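Local coordinates for transcriptional regulator I2 (Pseudomonas fluorescens A506, PDB 4MO7), which acts as a superantigen associated with Crohn's disease and, as a TetR-family member, probably binds DNA as a transcriptional regulator, at residues Met91-Leu96 against Glu151-Gln156; Gly32-Thr37 against Ser57-Gln62; Glu75-Val80 against Arg133-Glu138; Glu104-Leu109 against Gln156-Ala161. All blocks are in the same frame, centred on the assembly; numbering follows the deposited sequence. Where two conformers were deposited one is given.

Contact 1 (Met91-Leu96 against Glu151-Gln156)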
loop_
_atom_site.group_PDB
_atom_site.type_symbol
_atom_site.label_atom_id
_atom_site.label_comp_id
_atom_site.label_asym_id
_atom_site.label_seq_id
_atom_site.Cartn_x
_atom_site.Cartn_y
_atom_site.Cartn_z
ATOM N N MET A 91 22.424 7.454 -4.574
ATOM C CA MET A 91 21.852 8.744 -4.171
ATOM C C MET A 91 21.577 8.794 -2.683
ATOM O O MET A 91 21.853 9.817 -2.018
ATOM C CB MET A 91 20.544 9.008 -4.901
ATOM C CG MET A 91 20.760 9.177 -6.366
ATOM S SD MET A 91 20.739 10.901 -6.778
ATOM C CE MET A 91 18.961 11.101 -6.847
ATOM N N MET A 92 20.956 7.729 -2.179
ATOM C CA MET A 92 20.770 7.589 -0.743
ATOM C C MET A 92 22.041 7.723 0.061
ATOM O O MET A 92 22.068 8.451 1.072
ATOM C CB MET A 92 20.074 6.270 -0.380
ATOM C CG MET A 92 18.575 6.308 -0.568
ATOM S SD MET A 92 17.679 5.495 0.758
ATOM C CE MET A 92 18.600 3.928 0.953
ATOM N N ARG A 93 23.101 7.008 -0.333
ATOM C CA ARG A 93 24.314 7.018 0.453
ATOM C C ARG A 93 24.937 8.375 0.421
ATOM O O ARG A 93 25.468 8.818 1.440
ATOM C CB ARG A 93 25.363 5.995 -0.034
ATOM C CG ARG A 93 24.950 4.531 0.071
ATOM C CD ARG A 93 26.084 3.639 -0.444
ATOM N NE ARG A 93 25.756 2.214 -0.442
ATOM C CZ ARG A 93 25.697 1.472 0.665
ATOM N NH1 ARG A 93 25.894 2.040 1.853
ATOM N NH2 ARG A 93 25.426 0.172 0.594
ATOM N N ALA A 94 24.898 9.024 -0.742
ATOM C CA ALA A 94 25.460 10.375 -0.894
ATOM C C ALA A 94 24.731 11.340 0.013
ATOM O O ALA A 94 25.369 12.160 0.680
ATOM C CB ALA A 94 25.345 10.875 -2.384
ATOM N N SER A 95 23.397 11.274 0.021
ATOM C CA SER A 95 22.607 12.130 0.938
ATOM C C SER A 95 22.973 11.848 2.385
ATOM O O SER A 95 23.187 12.789 3.165
ATOM C CB SER A 95 21.102 11.948 0.746
ATOM O OG SER A 95 20.729 12.300 -0.566
ATOM N N LEU A 96 23.063 10.567 2.756
ATOM C CA LEU A 96 23.486 10.224 4.125
ATOM C C LEU A 96 24.818 10.786 4.514
ATOM O O LEU A 96 25.026 11.149 5.686
ATOM C CB LEU A 96 23.553 8.706 4.352
ATOM C CG LEU A 96 22.235 8.049 4.589
ATOM C CD1 LEU A 96 22.550 6.563 4.756
ATOM C CD2 LEU A 96 21.522 8.625 5.845
ATOM N N GLU A 151 17.713 -1.992 1.688
ATOM C CA GLU A 151 17.051 -2.106 2.982
ATOM C C GLU A 151 18.027 -2.068 4.119
ATOM O O GLU A 151 17.685 -1.617 5.208
ATOM C CB GLU A 151 16.140 -3.331 3.103
ATOM C CG GLU A 151 14.900 -3.316 2.194
ATOM C CD GLU A 151 13.913 -2.218 2.600
ATOM O OE1 GLU A 151 13.755 -2.000 3.830
ATOM O OE2 GLU A 151 13.376 -1.575 1.659
ATOM N N GLN A 152 19.229 -2.630 3.918
ATOM C CA GLN A 152 20.213 -2.604 4.980
ATOM C C GLN A 152 20.646 -1.173 5.314
ATOM O O GLN A 152 20.932 -0.873 6.454
ATOM C CB GLN A 152 21.440 -3.498 4.608
ATOM C CG GLN A 152 20.988 -4.961 4.519
ATOM C CD GLN A 152 22.166 -5.918 4.503
ATOM O OE1 GLN A 152 23.253 -5.520 4.076
ATOM N NE2 GLN A 152 21.971 -7.170 4.990
ATOM N N ILE A 153 20.626 -0.273 4.347
ATOM C CA ILE A 153 20.936 1.151 4.658
ATOM C C ILE A 153 19.855 1.734 5.599
ATOM O O ILE A 153 20.170 2.375 6.630
ATOM C CB ILE A 153 20.978 1.990 3.379
ATOM C CG1 ILE A 153 22.203 1.636 2.517
ATOM C CG2 ILE A 153 21.086 3.474 3.730
ATOM C CD1 ILE A 153 22.069 2.382 1.190
ATOM N N TRP A 154 18.594 1.455 5.283
ATOM C CA TRP A 154 17.492 1.834 6.180
ATOM C C TRP A 154 17.641 1.250 7.564
ATOM O O TRP A 154 17.491 1.962 8.605
ATOM C CB TRP A 154 16.149 1.401 5.656
ATOM C CG TRP A 154 15.545 2.296 4.653
ATOM C CD1 TRP A 154 15.612 2.231 3.279
ATOM C CD2 TRP A 154 14.762 3.443 4.970
ATOM N NE1 TRP A 154 14.888 3.273 2.710
ATOM C CE2 TRP A 154 14.351 4.035 3.742
ATOM C CE3 TRP A 154 14.386 4.038 6.186
ATOM C CZ2 TRP A 154 13.553 5.190 3.698
ATOM C CZ3 TRP A 154 13.570 5.164 6.138
ATOM C CH2 TRP A 154 13.178 5.730 4.892
ATOM N N LEU A 155 17.997 -0.031 7.620
ATOM C CA LEU A 155 18.123 -0.649 8.930
ATOM C C LEU A 155 19.313 -0.062 9.700
ATOM O O LEU A 155 19.239 0.123 10.893
ATOM C CB LEU A 155 18.257 -2.186 8.842
ATOM C CG LEU A 155 17.040 -2.831 8.177
ATOM C CD1 LEU A 155 17.283 -4.357 7.880
ATOM C CD2 LEU A 155 15.765 -2.644 9.037
ATOM N N GLN A 156 20.419 0.221 9.035
ATOM C CA GLN A 156 21.548 0.909 9.717
ATOM C C GLN A 156 21.130 2.236 10.349
ATOM O O GLN A 156 21.353 2.455 11.537
ATOM C CB GLN A 156 22.686 1.140 8.721
ATOM C CG GLN A 156 23.859 2.023 9.196
ATOM C CD GLN A 156 24.658 1.359 10.313
ATOM O OE1 GLN A 156 24.733 0.107 10.407
ATOM N NE2 GLN A 156 25.254 2.190 11.187
#

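Contact 2 (Gly32-Thr37 against Ser57-Gln62)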
loop_
_atom_site.group_PDB
_atom_site.type_symbol
_atom_site.label_atom_id
_atom_site.label_comp_id
_atom_site.label_asym_id
_atom_site.label_seq_id
_atom_site.Cartn_x
_atom_site.Cartn_y
_atom_site.Cartn_z
ATOM N N GLY A 32 25.517 1.161 -22.348
ATOM C CA GLY A 32 24.834 2.225 -21.647
ATOM C C GLY A 32 23.777 2.822 -22.530
ATOM O O GLY A 32 22.678 3.118 -22.050
ATOM N N LYS A 33 24.095 3.001 -23.814
ATOM C CA LYS A 33 23.115 3.527 -24.758
ATOM C C LYS A 33 21.949 2.560 -24.859
ATOM O O LYS A 33 20.772 2.952 -24.978
ATOM C CB LYS A 33 23.719 3.692 -26.160
ATOM C CG LYS A 33 24.578 4.937 -26.403
ATOM C CD LYS A 33 25.352 4.776 -27.730
ATOM C CE LYS A 33 26.301 5.936 -27.985
ATOM N NZ LYS A 33 27.017 5.734 -29.287
ATOM N N LEU A 34 22.267 1.274 -24.854
ATOM C CA LEU A 34 21.212 0.281 -24.987
ATOM C C LEU A 34 20.330 0.283 -23.745
ATOM O O LEU A 34 19.104 0.290 -23.872
ATOM C CB LEU A 34 21.829 -1.107 -25.205
ATOM C CG LEU A 34 21.165 -2.114 -26.131
ATOM C CD1 LEU A 34 20.712 -1.588 -27.452
ATOM C CD2 LEU A 34 22.147 -3.267 -26.363
ATOM N N LEU A 35 20.941 0.251 -22.563
ATOM C CA LEU A 35 20.185 0.205 -21.312
ATOM C C LEU A 35 19.326 1.448 -21.164
ATOM O O LEU A 35 18.155 1.350 -20.843
ATOM C CB LEU A 35 21.097 0.153 -20.082
ATOM C CG LEU A 35 21.633 -1.204 -19.694
ATOM C CD1 LEU A 35 22.176 -1.147 -18.279
ATOM C CD2 LEU A 35 20.496 -2.196 -19.848
ATOM N N GLN A 36 19.937 2.619 -21.333
ATOM C CA GLN A 36 19.200 3.866 -21.105
ATOM C C GLN A 36 18.104 4.025 -22.120
ATOM O O GLN A 36 17.029 4.537 -21.787
ATOM C CB GLN A 36 20.133 5.054 -21.256
ATOM C CG GLN A 36 21.264 5.059 -20.237
ATOM C CD GLN A 36 21.070 6.170 -19.252
ATOM O OE1 GLN A 36 20.660 5.928 -18.120
ATOM N NE2 GLN A 36 21.329 7.412 -19.687
ATOM N N THR A 37 18.358 3.618 -23.362
ATOM C CA THR A 37 17.291 3.738 -24.378
ATOM C C THR A 37 16.193 2.685 -24.172
ATOM O O THR A 37 15.023 2.992 -24.329
ATOM C CB THR A 37 17.846 3.622 -25.828
ATOM O OG1 THR A 37 18.852 4.622 -25.999
ATOM C CG2 THR A 37 16.727 3.844 -26.851
ATOM N N SER A 57 16.493 -0.406 -33.713
ATOM C CA SER A 57 16.259 0.799 -34.509
ATOM C C SER A 57 16.488 2.078 -33.669
ATOM O O SER A 57 17.148 3.017 -34.112
ATOM C CB SER A 57 14.863 0.789 -35.080
ATOM O OG SER A 57 14.426 2.109 -35.356
ATOM N N ALA A 58 15.935 2.112 -32.460
ATOM C CA ALA A 58 16.210 3.195 -31.503
ATOM C C ALA A 58 17.697 3.482 -31.158
ATOM O O ALA A 58 18.047 4.652 -30.882
ATOM C CB ALA A 58 15.421 2.961 -30.238
ATOM N N VAL A 59 18.560 2.456 -31.150
ATOM C CA VAL A 59 19.959 2.651 -30.824
ATOM C C VAL A 59 20.807 2.759 -32.106
ATOM O O VAL A 59 22.007 3.010 -32.034
ATOM C CB VAL A 59 20.498 1.525 -29.887
ATOM C CG1 VAL A 59 21.863 1.837 -29.395
ATOM C CG2 VAL A 59 19.545 1.382 -28.700
ATOM N N GLY A 60 20.170 2.580 -33.248
ATOM C CA GLY A 60 20.863 2.644 -34.521
ATOM C C GLY A 60 21.778 1.439 -34.665
ATOM O O GLY A 60 22.981 1.598 -34.915
ATOM N N ILE A 61 21.219 0.237 -34.477
ATOM C CA ILE A 61 21.940 -1.013 -34.739
ATOM C C ILE A 61 21.023 -2.056 -35.347
ATOM O O ILE A 61 19.834 -1.782 -35.604
ATOM C CB ILE A 61 22.658 -1.575 -33.497
ATOM C CG1 ILE A 61 21.704 -1.709 -32.300
ATOM C CG2 ILE A 61 23.814 -0.669 -33.090
ATOM C CD1 ILE A 61 22.406 -1.868 -30.968
ATOM N N GLN A 62 21.582 -3.231 -35.622
ATOM C CA GLN A 62 20.795 -4.333 -36.154
ATOM C C GLN A 62 20.428 -5.258 -35.005
ATOM O O GLN A 62 21.264 -5.500 -34.094
ATOM C CB GLN A 62 21.557 -5.093 -37.256
ATOM C CG GLN A 62 20.733 -5.369 -38.528
ATOM C CD GLN A 62 20.056 -4.111 -39.078
ATOM O OE1 GLN A 62 20.647 -3.026 -39.096
ATOM N NE2 GLN A 62 18.804 -4.251 -39.510
#

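Contact 3 (Glu75-Val80 against Arg133-Glu138)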
loop_
_atom_site.group_PDB
_atom_site.type_symbol
_atom_site.label_atom_id
_atom_site.label_comp_id
_atom_site.label_asym_id
_atom_site.label_seq_id
_atom_site.Cartn_x
_atom_site.Cartn_y
_atom_site.Cartn_z
ATOM N N GLU A 75 17.335 -10.260 -19.911
ATOM C CA GLU A 75 18.491 -9.675 -19.225
ATOM C C GLU A 75 18.592 -8.141 -19.383
ATOM O O GLU A 75 19.102 -7.487 -18.478
ATOM C CB GLU A 75 19.813 -10.330 -19.625
ATOM C CG GLU A 75 20.985 -9.926 -18.748
ATOM C CD GLU A 75 22.231 -10.725 -19.041
ATOM O OE1 GLU A 75 22.667 -11.482 -18.158
ATOM O OE2 GLU A 75 22.768 -10.591 -20.156
ATOM N N ILE A 76 18.152 -7.579 -20.507
ATOM C CA ILE A 76 18.087 -6.122 -20.655
ATOM C C ILE A 76 17.146 -5.560 -19.587
ATOM O O ILE A 76 17.463 -4.535 -18.962
ATOM C CB ILE A 76 17.571 -5.690 -22.029
ATOM C CG1 ILE A 76 18.519 -6.234 -23.105
ATOM C CG2 ILE A 76 17.584 -4.168 -22.156
ATOM C CD1 ILE A 76 18.036 -5.981 -24.511
ATOM N N LEU A 77 16.013 -6.238 -19.351
ATOM C CA LEU A 77 15.021 -5.756 -18.369
ATOM C C LEU A 77 15.607 -5.811 -16.985
ATOM O O LEU A 77 15.498 -4.838 -16.219
ATOM C CB LEU A 77 13.730 -6.575 -18.421
ATOM C CG LEU A 77 12.576 -6.192 -17.479
ATOM C CD1 LEU A 77 12.092 -4.798 -17.726
ATOM C CD2 LEU A 77 11.433 -7.256 -17.608
ATOM N N ARG A 78 16.263 -6.925 -16.655
ATOM C CA ARG A 78 16.989 -7.043 -15.379
ATOM C C ARG A 78 17.955 -5.883 -15.190
ATOM O O ARG A 78 18.014 -5.292 -14.110
ATOM C CB ARG A 78 17.805 -8.342 -15.367
ATOM C CG ARG A 78 18.670 -8.481 -14.099
ATOM C CD ARG A 78 19.664 -9.617 -14.331
ATOM N NE ARG A 78 20.868 -9.376 -13.555
ATOM C CZ ARG A 78 21.969 -10.112 -13.646
ATOM N NH1 ARG A 78 21.994 -11.141 -14.486
ATOM N NH2 ARG A 78 23.035 -9.824 -12.897
ATOM N N ALA A 79 18.721 -5.544 -16.229
ATOM C CA ALA A 79 19.761 -4.510 -16.078
ATOM C C ALA A 79 19.130 -3.141 -15.942
ATOM O O ALA A 79 19.655 -2.314 -15.192
ATOM C CB ALA A 79 20.732 -4.522 -17.275
ATOM N N VAL A 80 18.030 -2.877 -16.627
ATOM C CA VAL A 80 17.321 -1.575 -16.443
ATOM C C VAL A 80 16.920 -1.463 -14.984
ATOM O O VAL A 80 17.109 -0.425 -14.332
ATOM C CB VAL A 80 16.085 -1.508 -17.340
ATOM C CG1 VAL A 80 15.143 -0.371 -16.981
ATOM C CG2 VAL A 80 16.544 -1.402 -18.804
ATOM N N ARG A 133 6.580 -8.407 -13.330
ATOM C CA ARG A 133 6.117 -9.748 -13.643
ATOM C C ARG A 133 6.667 -10.250 -14.976
ATOM O O ARG A 133 6.583 -11.440 -15.248
ATOM C CB ARG A 133 4.575 -9.799 -13.623
ATOM C CG ARG A 133 3.950 -9.685 -12.215
ATOM C CD ARG A 133 2.421 -9.770 -12.264
ATOM N NE ARG A 133 1.938 -11.043 -12.803
ATOM C CZ ARG A 133 0.700 -11.255 -13.248
ATOM N NH1 ARG A 133 -0.201 -10.277 -13.235
ATOM N NH2 ARG A 133 0.362 -12.448 -13.717
ATOM N N SER A 134 7.224 -9.358 -15.807
ATOM C CA SER A 134 7.906 -9.801 -17.045
ATOM C C SER A 134 9.318 -10.380 -16.849
ATOM O O SER A 134 9.885 -10.995 -17.748
ATOM C CB SER A 134 7.959 -8.630 -18.053
ATOM O OG SER A 134 6.668 -8.205 -18.445
ATOM N N LEU A 135 9.898 -10.191 -15.664
ATOM C CA LEU A 135 11.279 -10.558 -15.415
ATOM C C LEU A 135 11.365 -11.988 -14.947
ATOM O O LEU A 135 10.500 -12.447 -14.175
ATOM C CB LEU A 135 11.858 -9.618 -14.331
ATOM C CG LEU A 135 13.369 -9.523 -14.155
ATOM C CD1 LEU A 135 14.064 -9.183 -15.467
ATOM C CD2 LEU A 135 13.695 -8.482 -13.168
ATOM N N SER A 136 12.392 -12.681 -15.443
ATOM C CA SER A 136 12.676 -14.096 -15.105
ATOM C C SER A 136 12.921 -14.243 -13.600
ATOM O O SER A 136 13.329 -13.289 -12.957
ATOM C CB SER A 136 13.905 -14.629 -15.871
ATOM O OG SER A 136 15.167 -14.019 -15.489
ATOM N N ALA A 137 12.684 -15.430 -13.049
ATOM C CA ALA A 137 13.158 -15.741 -11.693
ATOM C C ALA A 137 14.621 -15.343 -11.465
ATOM O O ALA A 137 14.955 -14.693 -10.457
ATOM C CB ALA A 137 12.972 -17.273 -11.397
ATOM N N GLU A 138 15.537 -15.759 -12.342
ATOM C CA GLU A 138 16.913 -15.375 -12.156
ATOM C C GLU A 138 17.107 -13.844 -12.178
ATOM O O GLU A 138 17.880 -13.326 -11.359
ATOM C CB GLU A 138 17.878 -16.028 -13.161
ATOM C CG GLU A 138 19.090 -15.133 -13.467
ATOM C CD GLU A 138 20.392 -15.896 -13.617
ATOM O OE1 GLU A 138 20.339 -17.051 -14.075
ATOM O OE2 GLU A 138 21.460 -15.340 -13.264
#

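Contact 4 (Glu104-Leu109 against Gln156-Ala161)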
loop_
_atom_site.group_PDB
_atom_site.type_symbol
_atom_site.label_atom_id
_atom_site.label_comp_id
_atom_site.label_asym_id
_atom_site.label_seq_id
_atom_site.Cartn_x
_atom_site.Cartn_y
_atom_site.Cartn_z
ATOM N N GLU A 104 18.673 14.273 10.573
ATOM C CA GLU A 104 18.914 14.527 9.172
ATOM C C GLU A 104 19.148 13.224 8.382
ATOM O O GLU A 104 18.836 13.185 7.183
ATOM C CB GLU A 104 20.029 15.537 8.984
ATOM C CG GLU A 104 19.496 16.982 9.319
ATOM C CD GLU A 104 18.542 17.528 8.225
ATOM O OE1 GLU A 104 18.967 17.630 7.063
ATOM O OE2 GLU A 104 17.364 17.864 8.503
ATOM N N ARG A 105 19.709 12.215 9.036
ATOM C CA ARG A 105 19.959 10.944 8.328
ATOM C C ARG A 105 18.637 10.228 8.086
ATOM O O ARG A 105 18.390 9.738 6.994
ATOM C CB ARG A 105 20.927 10.070 9.123
ATOM C CG ARG A 105 22.335 10.716 9.158
ATOM C CD ARG A 105 23.315 10.075 10.139
ATOM N NE ARG A 105 23.610 8.690 9.836
ATOM C CZ ARG A 105 24.472 8.289 8.898
ATOM N NH1 ARG A 105 25.137 9.174 8.143
ATOM N NH2 ARG A 105 24.672 6.998 8.723
ATOM N N VAL A 106 17.783 10.133 9.095
ATOM C CA VAL A 106 16.424 9.571 8.865
ATOM C C VAL A 106 15.666 10.380 7.791
ATOM O O VAL A 106 15.065 9.820 6.901
ATOM C CB VAL A 106 15.590 9.441 10.187
ATOM C CG1 VAL A 106 14.238 8.812 9.931
ATOM C CG2 VAL A 106 16.363 8.571 11.213
ATOM N N LEU A 107 15.705 11.719 7.871
ATOM C CA LEU A 107 15.017 12.520 6.895
ATOM C C LEU A 107 15.574 12.311 5.514
ATOM O O LEU A 107 14.811 12.292 4.549
ATOM C CB LEU A 107 15.098 14.008 7.305
ATOM C CG LEU A 107 14.329 14.908 6.347
ATOM C CD1 LEU A 107 12.824 14.540 6.285
ATOM C CD2 LEU A 107 14.534 16.389 6.787
ATOM N N ALA A 108 16.898 12.137 5.407
ATOM C CA ALA A 108 17.482 11.921 4.087
ATOM C C ALA A 108 16.907 10.661 3.448
ATOM O O ALA A 108 16.645 10.643 2.234
ATOM C CB ALA A 108 19.003 11.780 4.202
ATOM N N LEU A 109 16.809 9.567 4.213
ATOM C CA LEU A 109 16.262 8.351 3.604
ATOM C C LEU A 109 14.800 8.513 3.262
ATOM O O LEU A 109 14.365 8.059 2.230
ATOM C CB LEU A 109 16.416 7.171 4.538
ATOM C CG LEU A 109 17.870 6.868 5.016
ATOM C CD1 LEU A 109 17.897 5.428 5.555
ATOM C CD2 LEU A 109 18.816 6.973 3.862
ATOM N N GLN A 156 20.419 0.221 9.035
ATOM C CA GLN A 156 21.548 0.909 9.717
ATOM C C GLN A 156 21.130 2.236 10.349
ATOM O O GLN A 156 21.353 2.455 11.537
ATOM C CB GLN A 156 22.686 1.140 8.721
ATOM C CG GLN A 156 23.859 2.023 9.196
ATOM C CD GLN A 156 24.658 1.359 10.313
ATOM O OE1 GLN A 156 24.733 0.107 10.407
ATOM N NE2 GLN A 156 25.254 2.190 11.187
ATOM N N VAL A 157 20.500 3.077 9.549
ATOM C CA VAL A 157 20.091 4.415 9.980
ATOM C C VAL A 157 18.996 4.372 11.039
ATOM O O VAL A 157 19.071 5.115 12.035
ATOM C CB VAL A 157 19.659 5.204 8.768
ATOM C CG1 VAL A 157 18.921 6.571 9.123
ATOM C CG2 VAL A 157 20.878 5.471 7.895
ATOM N N LEU A 158 17.984 3.518 10.866
ATOM C CA LEU A 158 16.983 3.394 11.911
ATOM C C LEU A 158 17.603 2.761 13.179
ATOM O O LEU A 158 17.233 3.134 14.295
ATOM C CB LEU A 158 15.774 2.596 11.450
ATOM C CG LEU A 158 14.990 3.182 10.289
ATOM C CD1 LEU A 158 13.944 2.174 9.750
ATOM C CD2 LEU A 158 14.251 4.461 10.758
ATOM N N GLY A 159 18.570 1.842 13.022
ATOM C CA GLY A 159 19.238 1.256 14.170
ATOM C C GLY A 159 19.996 2.325 14.930
ATOM O O GLY A 159 20.000 2.313 16.178
ATOM N N GLU A 160 20.650 3.234 14.202
ATOM C CA GLU A 160 21.288 4.402 14.867
ATOM C C GLU A 160 20.278 5.242 15.651
ATOM O O GLU A 160 20.536 5.672 16.801
ATOM C CB GLU A 160 21.918 5.347 13.832
ATOM C CG GLU A 160 23.087 4.791 13.116
ATOM C CD GLU A 160 23.465 5.643 11.875
ATOM O OE1 GLU A 160 24.234 5.140 11.055
ATOM O OE2 GLU A 160 23.003 6.808 11.703
ATOM N N ALA A 161 19.139 5.507 15.025
ATOM C CA ALA A 161 18.058 6.280 15.670
ATOM C C ALA A 161 17.573 5.630 16.936
ATOM O O ALA A 161 17.354 6.339 17.923
ATOM C CB ALA A 161 16.870 6.544 14.732
#

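Contact 1 (Met91-Leu96 against Glu151-Gln156)
Within the helical core of this TetR-family protein, Met-92, Arg-93 and Leu-96 on helix 73-97 close around Ile-153 of helix 137-163. The two segments run nearly parallel, 23° apart, with axes 11.2 Å from each other, a spacing bridged by side chains alone. Ile-153 is the hub. Ile-153 CG2, anti to the backbone N, takes the Leu-96 CD1 methyl at 3.6 Å, and the Met-92 CE methyl touches both branches, 3.8 Å from Ile-153 CG2 and equally near Ile-153 CD1. The longer branch runs out through an extended chi2 (173°), and Ile-153 CD1 lies over the centre of one face of the Arg-93 guanidinium, 3.8 Å above its plane, also touching Arg-93 CG. The methyl thus covers one face of the guanidinium at the exposed margin of the contact. Deeper in, Met-92 SD stands 4.8 Å from the centroid of the five-membered ring of Trp-154, 42° off its normal, an oblique Met-aromatic contact. Both Met-92 and Arg-93 have a second conformer, so their details apply to one copy. Trp-154 also makes a cation-pi contact with Arg-175 of helix 171-183. The arrangement is that of a helix-bundle core in which a long connecting helix packs along the C-terminal bundle.

Contact 2 (Gly32-Thr37 against Ser57-Gln62)
Val-59 meets Leu-34 and Thr-37 mainly through one methyl, its CG2. The Leu-34 CD1 methyl presses against Val-59 CG2 at 3.4 Å, tighter than ordinary van der Waals contact, while Thr-37 CB lies 4.0 Å away from the same CG2. The leucine and valine side chains cross at about a right angle. Leu-34 CD1 also touches the CD1 methyl of Ile-61, 3.9 Å away, so that one leucine methyl touches both Val-59 and Ile-61, on the two sides of Gly-60. At the more exposed margin, Thr-37 CG2 packs on Ala-58 CB at 3.7 Å, and Lys-33 contributes its CB to Val-59 CG1 before its extended chain leads away.

What positions these groups is largely local. Thr-37 OG1 donates to Lys-33 O at 2.7 Å, tilted 17° from the carbonyl plane; with chi1 at -56° the hydroxyl turns back along its own helix, and CG2, anti to the backbone N, is presented to Ala-58. The same carbonyl also accepts Thr-37 N. On the opposing segment, Gly-60 takes a positive phi of 70° in a Schellman motif, which turns the chain so that Ile-61 follows Val-59 onto helix 30-45. Further out, Leu-34 rests on Leu-55 and Phe-70, and Ile-61 touches Ala-56. Helix 52-59 followed by the Gly-60 turn is the first half of the helix-turn-helix, held here against helix 30-45 as in the DNA-binding domains of TetR-family regulators.

Contact 3 (Glu75-Val80 against Arg133-Glu138)
The backbones approach where Arg-78 and Leu-135 have their CA atoms 6.7 Å apart, a helical turn of 75-80 facing the loop that leads into helix 137-163. This joins the connecting helix of the TetR fold, 73-97, near its N-terminal end, to the C-terminal bundle. Leu-135 does most of the reaching. With CG anti to the backbone N (chi1 -163°), Leu-135 lays CD1 against the helix backbone itself, 3.4 Å from Arg-78 N, and touches Arg-78 CB and Leu-77 CG, the last at 3.9 Å. Leu-77 answers by crossing Leu-135 at a slant: Leu-77 CD2 meets Ser-134 CB at 3.8 Å and comes equally near Leu-135 N. Leu-77 also touches Val-127 of helix 122-130.

The polar margin is less intimate. Arg-78 has its main partner in Glu-82, which bridges to its NE. Glu-75 OE1 lies a long 3.7 Å from Arg-78 NH1 and well out of the guanidinium plane. Glu-138 OE2, bonded instead to His-142, adds opposite charge near Arg-78 NH1 at 4.4 Å, beyond a salt bridge. Glu-75 and Glu-138 thus act on Arg-78 through charge, with no N-H aimed at either. Ser-136 begins the helix as its N-cap: its OG caps Gly-139 N and is also hydrogen-bonded to Asp-74 OD2.

Contact 4 (Glu104-Leu109 against Gln156-Ala161)
The guanidinium of Arg-105 meets the carboxylate of Glu-160 at its edge, the two planes only 23° apart, in a side-on, two-pronged salt bridge. Arg-105 NE donates to Glu-160 OE2 at 2.7 Å with an N-H...acceptor angle of 153°, and Arg-105 NH2 donates to Glu-160 OE1 at 3.0 Å. Both oxygens offer their syn lone pairs, although each lies somewhat tilted from the guanidinium plane. Val-157 CG2 comes near the guanidinium obliquely. The arginine chain bends at chi3 (62°), which swings NE and NH2 round to face the acid; Glu-160 is extended beyond CG, and the side chains cross at about a right angle. The acid is itself fixed from its own helix: Gln-156 NE2 gives a hydrogen bond of 3.1 Å to Glu-160 OE1, in the amide plane and on the anti lone pair, so that this oxygen is gripped by two donors. Three N-H groups thus hold the carboxylate's rotation, and the positive charge probably favours its ionised form.

Beside this polar pair the interface is aliphatic. Val-157 CG1 lies 3.7 Å from Val-106 N and 3.9 Å from Val-106 CG2, while the leucine meets the valine tip to tip, Leu-109 CD1 3.7 Å from Val-157 CB. Ala-161 CB closes the row against Val-106 CG2. The segments run roughly antiparallel, their axes 9.6 Å apart, and are flanked by Leu-205 of helix 197-208, which touches Val-106, by Val-171 of helix 171-183, beside Leu-158, and by Leu-96 of helix 73-97, which touches Arg-105, Leu-109 and Val-157.

Contacts 1 and 4 form one continuous core: their centres lie 8 Å apart, they share Gln-156, and Leu-96 CG packs 3.7 Å from Leu-109 CD2. Contact 3 uses the same two helices as contact 1, 73-97 and 137-163, but on the other side of the chain's centre, with the centres of the two contacts 24 Å apart. It touches contact 2 through Leu-35 CD2 on Ala-79 CB, at 3.5 Å; helix 73-97 thus carries both contacts 1 and 3 and touches the probable DNA-binding region through Ala-79. Contacts 2 and 4 are farthest apart, with centres 39 Å from each other. A magnesium ion lies about 7 Å from the Thr-37 side chain, and a beta-mercaptoethanol, probably from crystallisation, about 5 Å from that of Glu-160.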